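Local coordinates for vitamin B12-binding protein (Vibrio cholerae O395, PDB 5YSC), which binds vitamin B12 in the periplasm and probably delivers it to the membrane subunit BtuC of the BtuCDF import complex, at residues A[61-65]-A[66-70]; A[112-115]-A[116-120]; A[211-215]-A[216-220]. All blocks are in the same frame, centred on the assembly; numbering follows the deposited sequence.

Contact 1 of 3, residues A[61-65]-A[66-70]; sequences RVANH and QTINI. With SO4 (sulfate ion), chain C.
The imidazole of His65 carries the side chain of Gln66 over one face: Gln66 CG sits 4.2 Å from the centroid of the His65 ring, a CH-pi contact set toward the rim, and the amide beyond it stacks with its plane only 24° from that of the ring. At the other end, the edge of the Arg61 guanidinium meets the sulfate in plane, Arg61 NE hydrogen-bonded to sulfate O4 at 2.6 Å and Arg61 NH2 to sulfate O1 at 2.8 Å; the ion probably came from the crystallisation liquor.

The Asn64 amide stands steeply to that of Gln66 and does a different job. With CG held between its own backbone N and carbonyl carbon (chi1 58°), OD1 turns into the bend and accepts two hydrogen bonds, from Gln66 N at 3.0 Å and from Thr67 N at 2.9 Å. This is the acceptor geometry of an Asx turn, and it pins the hairpin-like reversal from the inside; Asn64 ND2 is held by Glu48. Behind the bend the two arms run antiparallel, bridged at Ala63 and Ile68. Asn64 N donates to Thr67 O, and Asn69 N makes a nearly straight bond to Val62 O at 2.8 Å. His65 and Asn64 belong to the cyanocobalamin pocket, and His65 N makes a weak hydrogen bond to the ligand, which places the tip of the loop at the vitamin.

The loop joins strand 43-45 to helix 70-76. Asn69 caps that helix through OD1 to Lys72 N, Val62 and Ile68 pack on Ile73, and Ile68 also reaches Leu93 of helix 90-98.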
loop_
_atom_site.group_PDB
_atom_site.type_symbol
_atom_site.label_atom_id
_atom_site.label_comp_id
_atom_site.label_asym_id
_atom_site.label_seq_id
_atom_site.Cartn_x
_atom_site.Cartn_y
_atom_site.Cartn_z
ATOM N N ARG A 61 6.818 18.717 -4.527
ATOM C CA ARG A 61 5.853 17.744 -5.022
ATOM C C ARG A 61 5.676 17.884 -6.530
ATOM O O ARG A 61 5.582 19.000 -7.048
ATOM C CB ARG A 61 4.519 17.946 -4.330
ATOM C CG ARG A 61 4.427 17.244 -3.009
ATOM C CD ARG A 61 4.964 17.999 -1.819
ATOM N NE ARG A 61 4.661 17.161 -0.653
ATOM C CZ ARG A 61 5.540 16.451 0.049
ATOM N NH1 ARG A 61 6.849 16.541 -0.169
ATOM N NH2 ARG A 61 5.090 15.683 1.019
ATOM N N VAL A 62 5.633 16.753 -7.231
ATOM C CA VAL A 62 5.414 16.797 -8.677
ATOM C C VAL A 62 4.331 15.823 -9.100
ATOM O O VAL A 62 4.190 15.524 -10.286
ATOM C CB VAL A 62 6.710 16.520 -9.451
ATOM C CG1 VAL A 62 7.691 17.696 -9.276
ATOM C CG2 VAL A 62 7.345 15.205 -9.033
ATOM N N ALA A 63 3.558 15.300 -8.160
ATOM C CA ALA A 63 2.555 14.319 -8.557
ATOM C C ALA A 63 1.482 14.196 -7.486
ATOM O O ALA A 63 1.747 14.347 -6.292
ATOM C CB ALA A 63 3.168 12.948 -8.828
ATOM N N ASN A 64 0.267 13.906 -7.939
ATOM C CA ASN A 64 -0.850 13.598 -7.061
ATOM C C ASN A 64 -1.724 12.595 -7.792
ATOM O O ASN A 64 -1.335 12.056 -8.830
ATOM C CB ASN A 64 -1.631 14.850 -6.661
ATOM C CG ASN A 64 -2.171 15.599 -7.847
ATOM O OD1 ASN A 64 -2.706 15.015 -8.789
ATOM N ND2 ASN A 64 -2.029 16.912 -7.806
ATOM N N HIS A 65 -2.901 12.313 -7.229
ATOM C CA HIS A 65 -3.649 11.155 -7.704
ATOM C C HIS A 65 -4.209 11.345 -9.093
ATOM O O HIS A 65 -4.596 10.362 -9.725
ATOM C CB HIS A 65 -4.801 10.837 -6.751
ATOM C CG HIS A 65 -5.817 11.934 -6.648
ATOM N ND1 HIS A 65 -7.135 11.777 -7.035
ATOM C CD2 HIS A 65 -5.707 13.205 -6.194
ATOM C CE1 HIS A 65 -7.791 12.901 -6.808
ATOM N NE2 HIS A 65 -6.952 13.779 -6.291
ATOM N N GLN A 66 -4.275 12.584 -9.558
ATOM C CA GLN A 66 -4.867 12.864 -10.856
ATOM C C GLN A 66 -3.847 13.303 -11.904
ATOM O O GLN A 66 -4.056 13.104 -13.088
ATOM C CB GLN A 66 -5.979 13.910 -10.721
ATOM C CG GLN A 66 -5.592 15.113 -9.889
ATOM C CD GLN A 66 -6.789 15.818 -9.283
ATOM O OE1 GLN A 66 -7.933 15.434 -9.518
ATOM N NE2 GLN A 66 -6.530 16.861 -8.500
ATOM N N THR A 67 -2.738 13.878 -11.458
ATOM C CA THR A 67 -1.803 14.530 -12.361
ATOM C C THR A 67 -0.354 14.335 -11.963
ATOM O O THR A 67 0.002 14.535 -10.797
ATOM C CB THR A 67 -2.064 16.035 -12.381
ATOM O OG1 THR A 67 -3.469 16.266 -12.191
ATOM C CG2 THR A 67 -1.590 16.641 -13.690
ATOM N N ILE A 68 0.492 14.073 -12.960
ATOM C CA ILE A 68 1.936 14.198 -12.831
ATOM C C ILE A 68 2.353 15.522 -13.452
ATOM O O ILE A 68 2.005 15.807 -14.606
ATOM C CB ILE A 68 2.665 13.041 -13.526
ATOM C CG1 ILE A 68 2.337 11.685 -12.863
ATOM C CG2 ILE A 68 4.160 13.306 -13.534
ATOM C CD1 ILE A 68 3.063 10.513 -13.482
ATOM N N ASN A 69 3.135 16.315 -12.712
ATOM C CA ASN A 69 3.549 17.634 -13.165
ATOM C C ASN A 69 4.789 17.495 -14.036
ATOM O O ASN A 69 5.931 17.643 -13.602
ATOM C CB ASN A 69 3.809 18.551 -11.977
ATOM C CG ASN A 69 3.966 20.003 -12.383
ATOM O OD1 ASN A 69 4.443 20.319 -13.485
ATOM N ND2 ASN A 69 3.563 20.902 -11.489
ATOM N N ILE A 70 4.550 17.237 -15.325
ATOM C CA ILE A 70 5.667 16.975 -16.227
ATOM C C ILE A 70 6.507 18.225 -16.433
ATOM O O ILE A 70 7.714 18.127 -16.619
ATOM C CB ILE A 70 5.195 16.412 -17.577
ATOM C CG1 ILE A 70 4.637 15.009 -17.341
ATOM C CG2 ILE A 70 6.362 16.363 -18.617
ATOM C CD1 ILE A 70 4.104 14.353 -18.546
HETATM S S SO4 C . 1.482 16.970 0.547
HETATM O O1 SO4 C . 2.334 15.919 1.131
HETATM O O2 SO4 C . 1.298 18.057 1.510
HETATM O O3 SO4 C . 0.180 16.381 0.235
HETATM O O4 SO4 C . 2.091 17.550 -0.650
HETATM O O HOH W 1 2.997 20.277 -8.663
#

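Contact 2 of 3, residues A[112-115]-A[116-120]; sequences DEIA and DNIEA
Asp116 N donates to Asp112 O at 3.1 Å, in the carbonyl plane, as one of the backbone bonds of helix 112-122, an alpha helix of the N-terminal lobe in this periplasmic binding protein. Asp116, Ala115 and Glu113 lie along this one turn. Asp116 folds back along the helix: its CG lies anti to the carbonyl carbon, beside its own N (chi1 -63°), which lays the carboxylate next to the same carbonyl, Asp116 OD1 being 3.4 Å from Asp112 O. Both of those oxygens are acceptors, so the N-H makes the bond and the carboxylate merely lies alongside.

Its charge is met by Arg139 of helix 128-148, which forms salt bridges to Asp116 OD1 and Glu119 OE1; Asp112 pairs with Arg146 of the same helix, and the two arginines probably offset the like charges of the three acids. Ala115 O accepts from Glu119 N at 2.9 Å. Glu113 crosses Asp116 obliquely, Glu113 CG lying 4.1 Å from Asp116 OD2 and the two carboxylate planes 65° apart. Glu113 OE1 takes a hydrogen bond from Lys109 N, earlier in the chain, and the Asn117 amide is held by Ser106 and Gln107. On the buried side, Ile114 CG2 rests 4.3 Å from Ile118 CD1, and both isoleucines pack on Ile33 of helix 28-36.

Glu113 also offers its backbone oxygen twice to one residue. Asn117 N and Asn117 ND2 approach Glu113 O from opposite faces of the carbonyl plane, each at 2.8 Å, the side-chain amide donating from above that plane, 49° out of it.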
loop_
_atom_site.group_PDB
_atom_site.type_symbol
_atom_site.label_atom_id
_atom_site.label_comp_id
_atom_site.label_asym_id
_atom_site.label_seq_id
_atom_site.Cartn_x
_atom_site.Cartn_y
_atom_site.Cartn_z
ATOM N N ASP A 112 6.430 -10.038 -1.355
ATOM C CA ASP A 112 7.822 -10.224 -1.717
ATOM C C ASP A 112 8.296 -9.135 -2.678
ATOM O O ASP A 112 9.475 -8.794 -2.673
ATOM C CB ASP A 112 8.022 -11.629 -2.316
ATOM C CG ASP A 112 7.769 -12.751 -1.290
ATOM O OD1 ASP A 112 8.657 -13.078 -0.502
ATOM O OD2 ASP A 112 6.670 -13.285 -1.259
ATOM N N GLU A 113 7.387 -8.553 -3.469
ATOM C CA GLU A 113 7.763 -7.473 -4.376
ATOM C C GLU A 113 8.308 -6.239 -3.642
ATOM O O GLU A 113 9.041 -5.428 -4.228
ATOM C CB GLU A 113 6.561 -7.082 -5.253
ATOM C CG GLU A 113 6.408 -8.028 -6.462
ATOM C CD GLU A 113 5.173 -7.804 -7.317
ATOM O OE1 GLU A 113 4.190 -7.118 -6.945
ATOM O OE2 GLU A 113 5.169 -8.413 -8.408
ATOM N N ILE A 114 7.930 -6.044 -2.375
ATOM C CA ILE A 114 8.465 -4.901 -1.644
ATOM C C ILE A 114 9.964 -5.061 -1.487
ATOM O O ILE A 114 10.734 -4.134 -1.715
ATOM C CB ILE A 114 7.761 -4.736 -0.275
ATOM C CG1 ILE A 114 6.263 -4.462 -0.497
ATOM C CG2 ILE A 114 8.389 -3.603 0.512
ATOM C CD1 ILE A 114 5.420 -4.500 0.744
ATOM N N ALA A 115 10.390 -6.220 -1.029
ATOM C CA ALA A 115 11.815 -6.451 -0.911
ATOM C C ALA A 115 12.490 -6.388 -2.280
ATOM O O ALA A 115 13.575 -5.809 -2.412
ATOM C CB ALA A 115 12.064 -7.796 -0.243
ATOM N N ASP A 116 11.838 -6.937 -3.306
ATOM C CA ASP A 116 12.390 -6.874 -4.661
ATOM C C ASP A 116 12.609 -5.425 -5.082
ATOM O O ASP A 116 13.633 -5.084 -5.682
ATOM C CB ASP A 116 11.453 -7.556 -5.678
ATOM C CG ASP A 116 11.244 -9.044 -5.445
ATOM O OD1 ASP A 116 12.050 -9.726 -4.765
ATOM O OD2 ASP A 116 10.233 -9.525 -5.994
ATOM N N ASN A 117 11.609 -4.572 -4.840
ATOM C CA ASN A 117 11.745 -3.141 -5.116
ATOM C C ASN A 117 12.971 -2.527 -4.430
ATOM O O ASN A 117 13.723 -1.770 -5.043
ATOM C CB ASN A 117 10.490 -2.388 -4.648
ATOM C CG ASN A 117 9.436 -2.245 -5.709
ATOM O OD1 ASN A 117 9.461 -1.285 -6.503
ATOM N ND2 ASN A 117 8.432 -3.080 -5.640
ATOM N N ILE A 118 13.140 -2.782 -3.129
ATOM C CA ILE A 118 14.235 -2.194 -2.386
ATOM C C ILE A 118 15.563 -2.673 -2.947
ATOM O O ILE A 118 16.486 -1.868 -3.127
ATOM C CB ILE A 118 14.112 -2.520 -0.884
ATOM C CG1 ILE A 118 12.806 -1.946 -0.333
ATOM C CG2 ILE A 118 15.328 -1.955 -0.114
ATOM C CD1 ILE A 118 12.456 -2.382 1.120
ATOM N N GLU A 119 15.661 -3.976 -3.261
ATOM C CA GLU A 119 16.920 -4.529 -3.753
ATOM C C GLU A 119 17.246 -3.974 -5.133
ATOM O O GLU A 119 18.374 -3.544 -5.384
ATOM C CB GLU A 119 16.848 -6.054 -3.759
ATOM C CG GLU A 119 18.107 -6.733 -4.289
ATOM C CD GLU A 119 18.010 -8.234 -4.160
ATOM O OE1 GLU A 119 16.874 -8.760 -4.201
ATOM O OE2 GLU A 119 19.065 -8.888 -4.006
ATOM N N ALA A 120 16.250 -3.885 -6.004
ATOM C CA ALA A 120 16.446 -3.217 -7.289
ATOM C C ALA A 120 16.887 -1.773 -7.118
ATOM O O ALA A 120 17.823 -1.308 -7.778
ATOM C CB ALA A 120 15.156 -3.276 -8.114
#

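Contact 3 of 3, residues A[211-215]-A[216-220]; sequences IFTSE and HAIAN
Thr213, on strand 210-213 of the parallel sheet of the C-terminal lobe, where its backbone hydrogen-bonds to Trp240, points its side chain at the helix that follows, and both of its branches touch. Thr213 OG1, anti to the backbone N (chi1 -170°), reaches Ala217 CB at 3.4 Å, while Thr213 CG2 meets the end of Ile218, 3.6 Å from its CD1.

Ser214 is the N-cap. Its hydroxyl accepts from Ala217 N, the N to OG distance being 3.0 Å and the N-H...O angle 160°, so it takes up an amide of the first turn that has no carbonyl behind it in the helix. Its backbone oxygen starts the regular helical pattern: Ile218 N donates to Ser214 O at 3.3 Å. Ser214 CB meanwhile lies over one face of the His216 imidazole, 3.6 Å from the ring centroid and displaced toward the rim, a CH-pi contact. A nearly eclipsed first torsion of His216 (chi1 -16°) puts the ring there.

Glu215 opens the helix proper. Ala219 N donates to Glu215 O at 3.0 Å, continuing the pattern one residue on, while the Glu215 side chain is extended beyond CG.

The Ala217 methyl lies against two hydroxyl oxygens, Thr213 OG1 and Ser214 OG, whereas Thr213 CG2 and Ile218 CD1 form an apolar pair, with Ile218 continuing onto Ala241 of the next strand. What follows from this chemistry is a well-defined change of course: the serine cap satisfies an amide at the helix start and so marks where the helix can begin, and the contact of Thr213 with Ile218 sets the strand against that first turn.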
loop_
_atom_site.group_PDB
_atom_site.type_symbol
_atom_site.label_atom_id
_atom_site.label_comp_id
_atom_site.label_asym_id
_atom_site.label_seq_id
_atom_site.Cartn_x
_atom_site.Cartn_y
_atom_site.Cartn_z
ATOM N N ILE A 211 -15.150 -6.589 9.555
ATOM C CA ILE A 211 -15.094 -5.354 8.774
ATOM C C ILE A 211 -13.873 -4.546 9.206
ATOM O O ILE A 211 -13.713 -4.239 10.390
ATOM C CB ILE A 211 -16.377 -4.531 8.937
ATOM C CG1 ILE A 211 -17.547 -5.310 8.307
ATOM C CG2 ILE A 211 -16.218 -3.190 8.257
ATOM C CD1 ILE A 211 -18.927 -4.733 8.591
ATOM N N PHE A 212 -13.036 -4.189 8.241
ATOM C CA PHE A 212 -11.916 -3.288 8.452
ATOM C C PHE A 212 -12.219 -1.922 7.854
ATOM O O PHE A 212 -12.762 -1.827 6.743
ATOM C CB PHE A 212 -10.645 -3.851 7.830
ATOM C CG PHE A 212 -10.093 -5.058 8.562
ATOM C CD1 PHE A 212 -9.758 -4.989 9.901
ATOM C CD2 PHE A 212 -9.974 -6.267 7.911
ATOM C CE1 PHE A 212 -9.262 -6.071 10.533
ATOM C CE2 PHE A 212 -9.496 -7.386 8.547
ATOM C CZ PHE A 212 -9.132 -7.286 9.874
ATOM N N THR A 213 -11.844 -0.866 8.573
ATOM C CA THR A 213 -12.160 0.493 8.161
ATOM C C THR A 213 -11.008 1.412 8.601
ATOM O O THR A 213 -9.890 0.949 8.847
ATOM C CB THR A 213 -13.544 0.887 8.723
ATOM O OG1 THR A 213 -13.985 2.138 8.152
ATOM C CG2 THR A 213 -13.496 0.990 10.286
ATOM N N SER A 214 -11.287 2.716 8.708
ATOM C CA SER A 214 -10.290 3.719 9.049
ATOM C C SER A 214 -10.382 4.101 10.524
ATOM O O SER A 214 -11.405 3.912 11.190
ATOM C CB SER A 214 -10.476 4.969 8.185
ATOM O OG SER A 214 -11.702 5.616 8.523
ATOM N N GLU A 215 -9.285 4.673 11.026
ATOM C CA GLU A 215 -9.285 5.170 12.391
ATOM C C GLU A 215 -10.305 6.279 12.531
ATOM O O GLU A 215 -10.983 6.390 13.558
ATOM C CB GLU A 215 -7.872 5.621 12.750
ATOM C CG GLU A 215 -6.888 4.454 12.665
ATOM C CD GLU A 215 -5.441 4.803 12.991
ATOM O OE1 GLU A 215 -4.539 4.267 12.302
ATOM O OE2 GLU A 215 -5.198 5.589 13.937
ATOM N N HIS A 216 -10.512 7.003 11.436
ATOM C CA HIS A 216 -11.402 8.158 11.390
ATOM C C HIS A 216 -12.847 7.712 11.585
ATOM O O HIS A 216 -13.587 8.280 12.399
ATOM C CB HIS A 216 -11.223 8.887 10.043
ATOM C CG HIS A 216 -9.970 8.497 9.294
ATOM N ND1 HIS A 216 -8.772 8.213 9.925
ATOM C CD2 HIS A 216 -9.740 8.312 7.968
ATOM C CE1 HIS A 216 -7.864 7.879 9.027
ATOM N NE2 HIS A 216 -8.422 7.935 7.831
ATOM N N ALA A 217 -13.244 6.656 10.861
ATOM C CA ALA A 217 -14.603 6.115 10.947
ATOM C C ALA A 217 -14.910 5.599 12.345
ATOM O O ALA A 217 -16.014 5.806 12.871
ATOM C CB ALA A 217 -14.782 4.987 9.926
ATOM N N ILE A 218 -13.952 4.913 12.963
ATOM C CA ILE A 218 -14.170 4.404 14.312
ATOM C C ILE A 218 -14.400 5.565 15.267
ATOM O O ILE A 218 -15.399 5.608 16.004
ATOM C CB ILE A 218 -12.979 3.531 14.748
ATOM C CG1 ILE A 218 -12.825 2.320 13.813
ATOM C CG2 ILE A 218 -13.138 3.075 16.164
ATOM C CD1 ILE A 218 -14.005 1.369 13.804
ATOM N N ALA A 219 -13.505 6.556 15.211
ATOM C CA ALA A 219 -13.547 7.687 16.128
ATOM C C ALA A 219 -14.841 8.468 15.995
ATOM O O ALA A 219 -15.340 9.014 16.984
ATOM C CB ALA A 219 -12.362 8.614 15.859
ATOM N N ASN A 220 -15.379 8.560 14.790
ATOM C CA ASN A 220 -16.592 9.325 14.567
ATOM C C ASN A 220 -17.853 8.506 14.822
ATOM O O ASN A 220 -18.954 9.072 14.821
ATOM C CB ASN A 220 -16.594 9.874 13.133
ATOM C CG ASN A 220 -15.405 10.788 12.858
ATOM O OD1 ASN A 220 -15.002 11.572 13.719
ATOM N ND2 ASN A 220 -14.841 10.685 11.660
#

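In the fold
From the N terminus, contact 1 comes first: it closes a tight turn in the loop between strand 43-45 and helix 70-76, with its tip in the vitamin pocket. Contact 2 follows beyond strand 103-105 and closes no loop, being internal to helix 112-122, whose side chains meet strand 103-105 and the long helix 128-148. Contact 3 comes much later, at the turn from strand 210-213 into helix 215-220 in the second lobe. The three lie in series; none nests in, crosses or touches another. Contacts 2 and 3 sit on opposite sides of the chain's centre, about 30 Å apart between centres, while contacts 1 and 3 belong to the two lobes between which cyanocobalamin is held.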